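Local coordinates for C381 turret protein (Sulfolobus turreted icosahedral virus, PDB 4IND), which probably builds the turrets on the capsid of an archaeal icosahedral virus, assembling here as five copies whose chains each fold into three jelly rolls in series, at residues I121-E125 / I169-L173; E74-G78 / S144-V148; V96-N101 / N128-L134. All coordinates share one frame; numbering follows the deposited sequence.

Contact 1: residues I121-E125 / I169-L173; sequences IFTKE and ISFRL. With 2HP (dihydrogenphosphate ion), chain U.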
loop_
_atom_site.group_PDB
_atom_site.type_symbol
_atom_site.label_atom_id
_atom_site.label_comp_id
_atom_site.label_asym_id
_atom_site.label_seq_id
_atom_site.Cartn_x
_atom_site.Cartn_y
_atom_site.Cartn_z
ATOM N N ILE A 121 -10.560 5.393 -24.554
ATOM C CA ILE A 121 -9.381 5.239 -23.715
ATOM C C ILE A 121 -8.337 6.225 -24.212
ATOM O O ILE A 121 -8.142 6.377 -25.426
ATOM C CB ILE A 121 -8.854 3.817 -23.773
ATOM C CG1 ILE A 121 -9.912 2.853 -23.221
ATOM C CG2 ILE A 121 -7.538 3.710 -22.991
ATOM C CD1 ILE A 121 -9.604 1.386 -23.463
ATOM N N PHE A 122 -7.672 6.909 -23.286
ATOM C CA PHE A 122 -6.735 7.967 -23.675
ATOM C C PHE A 122 -5.559 7.972 -22.734
ATOM O O PHE A 122 -5.722 8.188 -21.535
ATOM C CB PHE A 122 -7.446 9.324 -23.668
ATOM C CG PHE A 122 -6.531 10.515 -23.935
ATOM C CD1 PHE A 122 -5.684 10.540 -25.035
ATOM C CD2 PHE A 122 -6.575 11.617 -23.114
ATOM C CE1 PHE A 122 -4.859 11.645 -25.291
ATOM C CE2 PHE A 122 -5.758 12.732 -23.348
ATOM C CZ PHE A 122 -4.906 12.744 -24.447
ATOM N N THR A 123 -4.365 7.730 -23.273
ATOM C CA THR A 123 -3.161 7.801 -22.453
ATOM C C THR A 123 -2.577 9.191 -22.550
ATOM O O THR A 123 -2.089 9.580 -23.601
ATOM C CB THR A 123 -2.100 6.790 -22.920
ATOM O OG1 THR A 123 -2.656 5.472 -22.841
ATOM C CG2 THR A 123 -0.856 6.861 -22.023
ATOM N N LYS A 124 -2.618 9.944 -21.455
ATOM C CA LYS A 124 -1.947 11.240 -21.438
ATOM C C LYS A 124 -0.479 11.063 -21.054
ATOM O O LYS A 124 -0.106 11.072 -19.876
ATOM C CB LYS A 124 -2.662 12.240 -20.515
ATOM C CG LYS A 124 -2.049 13.643 -20.563
ATOM C CD LYS A 124 -2.320 14.252 -21.950
ATOM C CE LYS A 124 -1.445 15.471 -22.217
ATOM N NZ LYS A 124 -1.674 15.984 -23.614
ATOM N N GLU A 125 0.362 10.917 -22.075
ATOM C CA GLU A 125 1.810 10.920 -21.938
ATOM C C GLU A 125 2.393 11.445 -23.248
ATOM O O GLU A 125 1.765 11.327 -24.297
ATOM C CB GLU A 125 2.349 9.500 -21.690
ATOM C CG GLU A 125 2.268 9.015 -20.235
ATOM C CD GLU A 125 3.034 7.703 -19.989
ATOM O OE1 GLU A 125 3.318 6.968 -20.963
ATOM O OE2 GLU A 125 3.362 7.401 -18.813
ATOM N N ILE A 169 -6.088 -1.098 -29.954
ATOM C CA ILE A 169 -6.338 -0.380 -28.714
ATOM C C ILE A 169 -5.008 -0.388 -27.962
ATOM O O ILE A 169 -4.383 -1.421 -27.836
ATOM C CB ILE A 169 -7.423 -1.059 -27.869
ATOM C CG1 ILE A 169 -8.702 -1.227 -28.691
ATOM C CG2 ILE A 169 -7.705 -0.245 -26.597
ATOM C CD1 ILE A 169 -9.841 -1.919 -27.952
ATOM N N SER A 170 -4.544 0.775 -27.519
ATOM C CA SER A 170 -3.331 0.816 -26.700
ATOM C C SER A 170 -3.646 1.443 -25.353
ATOM O O SER A 170 -4.544 2.270 -25.249
ATOM C CB SER A 170 -2.243 1.647 -27.385
ATOM O OG SER A 170 -1.854 1.059 -28.603
ATOM N N PHE A 171 -2.880 1.076 -24.329
ATOM C CA PHE A 171 -3.011 1.720 -23.026
ATOM C C PHE A 171 -1.732 1.513 -22.219
ATOM O O PHE A 171 -0.959 0.611 -22.509
ATOM C CB PHE A 171 -4.260 1.217 -22.282
ATOM C CG PHE A 171 -4.496 -0.261 -22.400
ATOM C CD1 PHE A 171 -3.898 -1.153 -21.519
ATOM C CD2 PHE A 171 -5.329 -0.763 -23.381
ATOM C CE1 PHE A 171 -4.115 -2.522 -21.625
ATOM C CE2 PHE A 171 -5.556 -2.132 -23.493
ATOM C CZ PHE A 171 -4.947 -3.015 -22.614
ATOM N N ARG A 172 -1.499 2.371 -21.235
ATOM C CA ARG A 172 -0.319 2.258 -20.374
ATOM C C ARG A 172 -0.742 1.602 -19.078
ATOM O O ARG A 172 -1.747 1.988 -18.492
ATOM C CB ARG A 172 0.260 3.650 -20.051
ATOM C CG ARG A 172 1.475 3.590 -19.150
ATOM C CD ARG A 172 1.664 4.813 -18.255
ATOM N NE ARG A 172 0.655 4.897 -17.197
ATOM C CZ ARG A 172 0.606 5.901 -16.319
ATOM N NH1 ARG A 172 1.491 6.896 -16.391
ATOM N NH2 ARG A 172 -0.332 5.938 -15.378
ATOM N N LEU A 173 0.017 0.607 -18.625
ATOM C CA LEU A 173 -0.243 -0.016 -17.327
ATOM C C LEU A 173 0.970 0.161 -16.444
ATOM O O LEU A 173 2.086 -0.134 -16.871
ATOM C CB LEU A 173 -0.519 -1.509 -17.489
ATOM C CG LEU A 173 -1.692 -1.891 -18.378
ATOM C CD1 LEU A 173 -1.820 -3.415 -18.437
ATOM C CD2 LEU A 173 -2.979 -1.271 -17.849
HETATM P P 2HP U . -4.030 5.477 -14.208
HETATM O O1 2HP U . -3.013 4.401 -14.490
HETATM O O2 2HP U . -3.343 6.672 -14.792
HETATM O O3 2HP U . -4.217 5.602 -12.663
HETATM O O4 2HP U . -5.391 5.283 -14.949
#

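Contact 2: residues E74-G78 / S144-V148; sequences ELQEG and SLERV. With 2HP (dihydrogenphosphate ion), chain U.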
loop_
_atom_site.group_PDB
_atom_site.type_symbol
_atom_site.label_atom_id
_atom_site.label_comp_id
_atom_site.label_asym_id
_atom_site.label_seq_id
_atom_site.Cartn_x
_atom_site.Cartn_y
_atom_site.Cartn_z
ATOM N N GLU A 74 -2.639 20.138 -21.243
ATOM C CA GLU A 74 -1.789 19.411 -20.304
ATOM C C GLU A 74 -2.570 18.814 -19.128
ATOM O O GLU A 74 -2.347 19.203 -17.981
ATOM C CB GLU A 74 -0.704 20.329 -19.730
ATOM C CG GLU A 74 0.110 21.066 -20.757
ATOM C CD GLU A 74 0.788 20.141 -21.741
ATOM O OE1 GLU A 74 1.195 20.635 -22.812
ATOM O OE2 GLU A 74 0.916 18.927 -21.446
ATOM N N LEU A 75 -3.485 17.899 -19.412
ATOM C CA LEU A 75 -4.152 17.120 -18.367
ATOM C C LEU A 75 -3.102 16.450 -17.504
ATOM O O LEU A 75 -1.962 16.222 -17.939
ATOM C CB LEU A 75 -5.026 16.021 -18.966
ATOM C CG LEU A 75 -6.054 16.467 -19.990
ATOM C CD1 LEU A 75 -6.894 15.268 -20.368
ATOM C CD2 LEU A 75 -6.895 17.546 -19.393
ATOM N N GLN A 76 -3.478 16.128 -16.274
ATOM C CA GLN A 76 -2.612 15.316 -15.425
ATOM C C GLN A 76 -2.279 14.047 -16.194
ATOM O O GLN A 76 -3.157 13.435 -16.812
ATOM C CB GLN A 76 -3.336 14.977 -14.127
ATOM C CG GLN A 76 -2.460 14.191 -13.149
ATOM C CD GLN A 76 -3.129 13.999 -11.807
ATOM O OE1 GLN A 76 -3.922 13.075 -11.623
ATOM N NE2 GLN A 76 -2.818 14.877 -10.858
ATOM N N GLU A 77 -1.013 13.642 -16.173
ATOM C CA GLU A 77 -0.618 12.445 -16.899
ATOM C C GLU A 77 -1.291 11.184 -16.334
ATOM O O GLU A 77 -1.609 11.105 -15.149
ATOM C CB GLU A 77 0.911 12.313 -16.949
ATOM C CG GLU A 77 1.547 13.342 -17.895
ATOM C CD GLU A 77 3.002 13.039 -18.259
ATOM O OE1 GLU A 77 3.708 12.437 -17.419
ATOM O OE2 GLU A 77 3.443 13.414 -19.386
ATOM N N GLY A 78 -1.509 10.200 -17.188
ATOM C CA GLY A 78 -2.059 8.932 -16.719
ATOM C C GLY A 78 -2.943 8.334 -17.781
ATOM O O GLY A 78 -2.980 8.827 -18.902
ATOM N N SER A 144 -16.865 12.895 -19.711
ATOM C CA SER A 144 -16.172 12.521 -18.473
ATOM C C SER A 144 -14.778 11.962 -18.761
ATOM O O SER A 144 -14.603 11.073 -19.588
ATOM C CB SER A 144 -16.996 11.496 -17.678
ATOM O OG SER A 144 -16.223 10.903 -16.624
ATOM N N LEU A 145 -13.790 12.486 -18.049
ATOM C CA LEU A 145 -12.405 12.012 -18.114
ATOM C C LEU A 145 -12.045 11.531 -16.732
ATOM O O LEU A 145 -12.031 12.328 -15.796
ATOM C CB LEU A 145 -11.469 13.194 -18.427
ATOM C CG LEU A 145 -11.314 13.695 -19.849
ATOM C CD1 LEU A 145 -10.797 15.151 -19.882
ATOM C CD2 LEU A 145 -10.337 12.792 -20.560
ATOM N N GLU A 146 -11.760 10.245 -16.563
ATOM C CA GLU A 146 -11.357 9.779 -15.230
ATOM C C GLU A 146 -10.179 8.831 -15.368
ATOM O O GLU A 146 -10.120 8.044 -16.301
ATOM C CB GLU A 146 -12.532 9.106 -14.481
ATOM C CG GLU A 146 -12.855 7.698 -14.966
ATOM C CD GLU A 146 -13.476 6.795 -13.878
ATOM O OE1 GLU A 146 -14.516 7.173 -13.280
ATOM O OE2 GLU A 146 -12.931 5.686 -13.650
ATOM N N ARG A 147 -9.238 8.913 -14.437
ATOM C CA ARG A 147 -8.105 8.006 -14.440
ATOM C C ARG A 147 -8.556 6.649 -13.883
ATOM O O ARG A 147 -9.202 6.577 -12.845
ATOM C CB ARG A 147 -6.961 8.600 -13.600
ATOM C CG ARG A 147 -6.388 9.896 -14.224
ATOM C CD ARG A 147 -5.157 10.377 -13.478
ATOM N NE ARG A 147 -4.154 9.323 -13.452
ATOM C CZ ARG A 147 -3.016 9.392 -12.783
ATOM N NH1 ARG A 147 -2.731 10.479 -12.080
ATOM N NH2 ARG A 147 -2.171 8.366 -12.809
ATOM N N VAL A 148 -8.232 5.578 -14.585
ATOM C CA VAL A 148 -8.593 4.228 -14.106
ATOM C C VAL A 148 -7.438 3.643 -13.300
ATOM O O VAL A 148 -6.323 4.112 -13.396
ATOM C CB VAL A 148 -8.933 3.311 -15.286
ATOM C CG1 VAL A 148 -10.104 3.867 -16.054
ATOM C CG2 VAL A 148 -7.746 3.182 -16.222
HETATM P P 2HP U . -4.030 5.477 -14.208
HETATM O O1 2HP U . -3.013 4.401 -14.490
HETATM O O2 2HP U . -3.343 6.672 -14.792
HETATM O O3 2HP U . -4.217 5.602 -12.663
HETATM O O4 2HP U . -5.391 5.283 -14.949
#

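Contact 3: residues V96-N101 / N128-L134; sequences VTPFFN and NIYYIQL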
loop_
_atom_site.group_PDB
_atom_site.type_symbol
_atom_site.label_atom_id
_atom_site.label_comp_id
_atom_site.label_asym_id
_atom_site.label_seq_id
_atom_site.Cartn_x
_atom_site.Cartn_y
_atom_site.Cartn_z
ATOM N N VAL A 96 -19.646 5.753 -34.610
ATOM C CA VAL A 96 -18.587 6.574 -34.057
ATOM C C VAL A 96 -17.342 5.702 -34.030
ATOM O O VAL A 96 -17.440 4.475 -33.870
ATOM C CB VAL A 96 -18.965 7.048 -32.641
ATOM C CG1 VAL A 96 -17.732 7.357 -31.837
ATOM C CG2 VAL A 96 -19.895 8.270 -32.708
ATOM N N THR A 97 -16.181 6.322 -34.212
ATOM C CA THR A 97 -14.914 5.605 -34.183
ATOM C C THR A 97 -14.099 6.036 -32.971
ATOM O O THR A 97 -13.503 7.121 -32.973
ATOM C CB THR A 97 -14.116 5.871 -35.474
ATOM O OG1 THR A 97 -14.919 5.510 -36.611
ATOM C CG2 THR A 97 -12.811 5.079 -35.490
ATOM N N PRO A 98 -14.062 5.195 -31.912
ATOM C CA PRO A 98 -13.342 5.640 -30.716
ATOM C C PRO A 98 -11.851 5.781 -30.970
ATOM O O PRO A 98 -11.300 5.095 -31.835
ATOM C CB PRO A 98 -13.659 4.538 -29.675
ATOM C CG PRO A 98 -14.047 3.367 -30.462
ATOM C CD PRO A 98 -14.743 3.906 -31.698
ATOM N N PHE A 99 -11.213 6.671 -30.212
ATOM C CA PHE A 99 -9.788 6.936 -30.319
ATOM C C PHE A 99 -8.950 5.717 -29.906
ATOM O O PHE A 99 -8.120 5.237 -30.675
ATOM C CB PHE A 99 -9.472 8.159 -29.441
ATOM C CG PHE A 99 -8.055 8.668 -29.547
ATOM C CD1 PHE A 99 -7.565 9.167 -30.749
ATOM C CD2 PHE A 99 -7.235 8.719 -28.424
ATOM C CE1 PHE A 99 -6.253 9.681 -30.840
ATOM C CE2 PHE A 99 -5.927 9.233 -28.508
ATOM C CZ PHE A 99 -5.443 9.714 -29.715
ATOM N N PHE A 100 -9.158 5.239 -28.682
ATOM C CA PHE A 100 -8.437 4.068 -28.174
ATOM C C PHE A 100 -6.927 4.223 -28.371
ATOM O O PHE A 100 -6.220 3.241 -28.548
ATOM C CB PHE A 100 -8.913 2.792 -28.907
ATOM C CG PHE A 100 -10.287 2.286 -28.483
ATOM C CD1 PHE A 100 -10.819 2.600 -27.252
ATOM C CD2 PHE A 100 -11.027 1.469 -29.333
ATOM C CE1 PHE A 100 -12.061 2.133 -26.870
ATOM C CE2 PHE A 100 -12.273 0.998 -28.961
ATOM C CZ PHE A 100 -12.795 1.333 -27.731
ATOM N N ASN A 101 -6.459 5.471 -28.372
ATOM C CA ASN A 101 -5.057 5.824 -28.592
ATOM C C ASN A 101 -4.550 5.595 -30.008
ATOM O O ASN A 101 -3.846 6.444 -30.551
ATOM C CB ASN A 101 -4.112 5.174 -27.553
ATOM C CG ASN A 101 -4.249 5.800 -26.186
ATOM O OD1 ASN A 101 -4.204 7.031 -26.055
ATOM N ND2 ASN A 101 -4.443 4.966 -25.157
ATOM N N ASN A 128 0.332 13.272 -26.133
ATOM C CA ASN A 128 -0.758 12.616 -26.870
ATOM C C ASN A 128 -2.002 13.512 -26.916
ATOM O O ASN A 128 -2.337 14.192 -25.947
ATOM C CB ASN A 128 -1.084 11.269 -26.201
ATOM C CG ASN A 128 -1.905 10.349 -27.073
ATOM O OD1 ASN A 128 -2.022 10.545 -28.290
ATOM N ND2 ASN A 128 -2.469 9.305 -26.452
ATOM N N ILE A 129 -2.681 13.522 -28.049
ATOM C CA ILE A 129 -3.841 14.387 -28.239
ATOM C C ILE A 129 -5.090 13.552 -28.437
ATOM O O ILE A 129 -5.139 12.730 -29.353
ATOM C CB ILE A 129 -3.636 15.267 -29.478
ATOM C CG1 ILE A 129 -2.357 16.099 -29.312
ATOM C CG2 ILE A 129 -4.852 16.126 -29.733
ATOM C CD1 ILE A 129 -1.824 16.672 -30.606
ATOM N N TYR A 130 -6.099 13.760 -27.590
ATOM C CA TYR A 130 -7.350 13.026 -27.742
ATOM C C TYR A 130 -8.165 13.548 -28.927
ATOM O O TYR A 130 -8.240 14.753 -29.158
ATOM C CB TYR A 130 -8.192 13.088 -26.449
ATOM C CG TYR A 130 -9.489 12.329 -26.614
ATOM C CD1 TYR A 130 -9.495 10.936 -26.655
ATOM C CD2 TYR A 130 -10.698 12.996 -26.781
ATOM C CE1 TYR A 130 -10.672 10.228 -26.825
ATOM C CE2 TYR A 130 -11.899 12.291 -26.976
ATOM C CZ TYR A 130 -11.874 10.910 -26.982
ATOM O OH TYR A 130 -13.040 10.203 -27.164
ATOM N N TYR A 131 -8.809 12.646 -29.651
ATOM C CA TYR A 131 -9.531 13.012 -30.879
ATOM C C TYR A 131 -10.689 12.053 -31.130
ATOM O O TYR A 131 -10.501 10.845 -31.148
ATOM C CB TYR A 131 -8.583 12.937 -32.068
ATOM C CG TYR A 131 -9.250 13.229 -33.419
ATOM C CD1 TYR A 131 -9.592 14.514 -33.785
ATOM C CD2 TYR A 131 -9.504 12.213 -34.318
ATOM C CE1 TYR A 131 -10.185 14.777 -35.025
ATOM C CE2 TYR A 131 -10.085 12.460 -35.545
ATOM C CZ TYR A 131 -10.425 13.742 -35.896
ATOM O OH TYR A 131 -11.018 13.998 -37.126
ATOM N N ILE A 132 -11.883 12.590 -31.338
ATOM C CA ILE A 132 -13.003 11.771 -31.798
ATOM C C ILE A 132 -13.968 12.626 -32.621
ATOM O O ILE A 132 -14.209 13.790 -32.301
ATOM C CB ILE A 132 -13.733 11.077 -30.616
ATOM C CG1 ILE A 132 -14.732 10.020 -31.123
ATOM C CG2 ILE A 132 -14.418 12.098 -29.721
ATOM C CD1 ILE A 132 -15.335 9.185 -29.988
ATOM N N GLN A 133 -14.509 12.047 -33.681
ATOM C CA GLN A 133 -15.507 12.733 -34.496
ATOM C C GLN A 133 -16.903 12.293 -34.090
ATOM O O GLN A 133 -17.124 11.132 -33.727
ATOM C CB GLN A 133 -15.289 12.452 -35.987
ATOM C CG GLN A 133 -14.040 13.065 -36.571
ATOM C CD GLN A 133 -14.014 12.979 -38.090
ATOM O OE1 GLN A 133 -15.048 13.063 -38.745
ATOM N NE2 GLN A 133 -12.831 12.781 -38.651
ATOM N N LEU A 134 -17.845 13.229 -34.159
ATOM C CA LEU A 134 -19.233 12.972 -33.807
ATOM C C LEU A 134 -20.110 13.381 -34.970
ATOM O O LEU A 134 -20.034 14.519 -35.423
ATOM C CB LEU A 134 -19.608 13.772 -32.550
ATOM C CG LEU A 134 -18.728 13.516 -31.322
ATOM C CD1 LEU A 134 -18.996 14.528 -30.217
ATOM C CD2 LEU A 134 -18.901 12.095 -30.817
HETATM O O HOH W 1 -16.071 9.102 -34.815
HETATM O O HOH W 2 -13.330 9.785 -34.615
HETATM O O HOH W 3 -11.410 8.900 -32.937
HETATM O O HOH W 4 -2.178 7.909 -29.324
#

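Contact 1: residues I121-E125 / I169-L173
Glu125 and Arg172 join the first and second jelly rolls through a buried salt bridge, with Glu125 OE2 lying 3.1 Å from Arg172 NH1. The bond is fairly straight (162° at the hydrogen). OE2 sits at the edge of the guanidinium, close to its plane, but receives the N-H from above the carboxylate plane, and the two flat groups stand nearly perpendicular. A bend in the arginine chain at chi3 (70°) presents the NH1 edge of the guanidinium to Glu125 OE2 and lets NH2 donate to the dihydrogenphosphate, with NH2 to O1 at 3.2 Å. The second subunit holds both partners of the pair: its Arg154 forms a salt bridge with Glu125 OE1, and its Asn153 accepts from Arg172 NH1.

Behind this polar end the contact is mostly apolar. Thr123 CG2 meets Arg172 CB at 3.9 Å, while OG1 of the threonine looks toward the backbone of Phe171 and Arg172. The backbone N of Arg172 is buried here without a polar partner. Ile121 reaches two alternate residues of the other strand: CD1 touches Ile169 CG2 (4.0 Å), and CG2 comes to Phe171 CB.

Strands 121-124 and 169-172 cross at 43°, with axes 6.7 Å apart, and belong to different sheets. Strand 114-124 borders strand 78-88 in the first domain, whereas strand 168-172 pairs with strand 238-243 in the second; Ile121 and Phe171 both pack on Leu79.

Contact 2: residues E74-G78 / S144-V148
Oxygen O2 of the bound dihydrogenphosphate is gripped by two N-H groups of Arg147, whose NH1 turns instead to Gln76 across the contact. The N-H donors are NE, 3.1 Å from O2, and NH2, 2.9 Å from it, so one side of the guanidinium forks around a single oxygen. The site lies at the end of strand 138-147 in the first jelly roll, where the loop between strands 67-71 and 78-88 comes alongside. Leu79 N and Arg172 NH2 also bind the ion, and such a cluster of donors suits an anion; its exact placement is doubtful, however, because it is modelled too close to Val148 O.

Gln76 OE1 accepts from Arg147 NH1 at 2.9 Å, almost exactly in the guanidinium plane. The amide is turned nearly at right angles to that plane, and the donor stands 52° out of the carbonyl plane. With CG anti to the backbone N (chi1 -177°) and the chain extended beyond it, the glutamine reaches NH1. Its amide thus helps fix the rotation of the guanidinium.

Over one face lies Glu77 O, 3.2 Å from Arg147 CZ and above the centre of the group. This carbonyl is not hydrogen-bonded to the guanidinium it covers; it accepts from Asn153 ND2 of the second subunit. Gly78 follows on the same face, in a backbone conformation that only glycine adopts readily, and its CA packs near NE. Farther back along the strand, the two leucines meet crosswise, with Leu75 CD1 and Leu145 CD1 3.9 Å apart.

Contact 3: residues V96-N101 / N128-L134
The Phe99 ring has Tyr130 CA and Tyr131 N over one face, both toward its rim, and Asn101 O over the opposite face, while Asn128 OD1 lies at its edge. The ring is thereby held between a loop of the first jelly roll, residues 96-101, and strand 130-134, the outermost strand of its sheet within this chain. Phe99 CG stands anti to the backbone N (chi1 -174°), which sends the ring along the strand until CZ comes within 3.1 Å of Ile129 O. The side chains of Phe99 and Tyr130 pass in opposite directions; their rings meet obliquely, planes at 75° and centroids 5.4 Å apart, and Phe99 CB touches Tyr130 CE1 at 3.5 Å. Tyr131 turns its ring away, to stack on Tyr50 of the second subunit.

Loop and strand run in opposite directions but lie too far apart to pair directly, and waters bridge the backbones. One water links Thr97 N to Gln133 O and a second links Thr97 O to Gln133 N, so water replaces the direct N-H to O bonds that would otherwise link two antiparallel backbones. A third joins Thr97 O to Tyr131 O, and a fourth spans Asn101 O and Asn128 OD1.

The two asparagines close the other end with a weak hydrogen bond, Asn128 ND2 to Asn101 OD1 at 2.9 Å. Their stronger partners lie elsewhere: Asn101 ND2 donates to Ser170 O of the second domain, and Asn128 ND2 to Thr123 O. Toward Val96, apolar side chains pack beside the bridging waters. Ile132 CG1, anti to the backbone N (chi1 -169°), carries CD1 to within 3.5 Å of Val96 CG1.

How the contacts relate
From the N terminus, residues 74-78 come first, and contact 2 closes the longest loop of the three when strand 138-147 returns to them. Contact 3 opens and closes entirely within that loop, bringing residues 128-134 back against 96-101. Contact 1 behaves differently: residues 121-125 lie within both loops, but their partners, 169-173, come only after both have closed, so it crosses contacts 2 and 3. Those two remain inside the first domain, whereas contact 1 binds that domain to the second. Contacts 1 and 2 meet at the shared dihydrogenphosphate and through Lys124 N and Gly78 O (2.8 Å); Phe122 of contact 1 packs against contact 3.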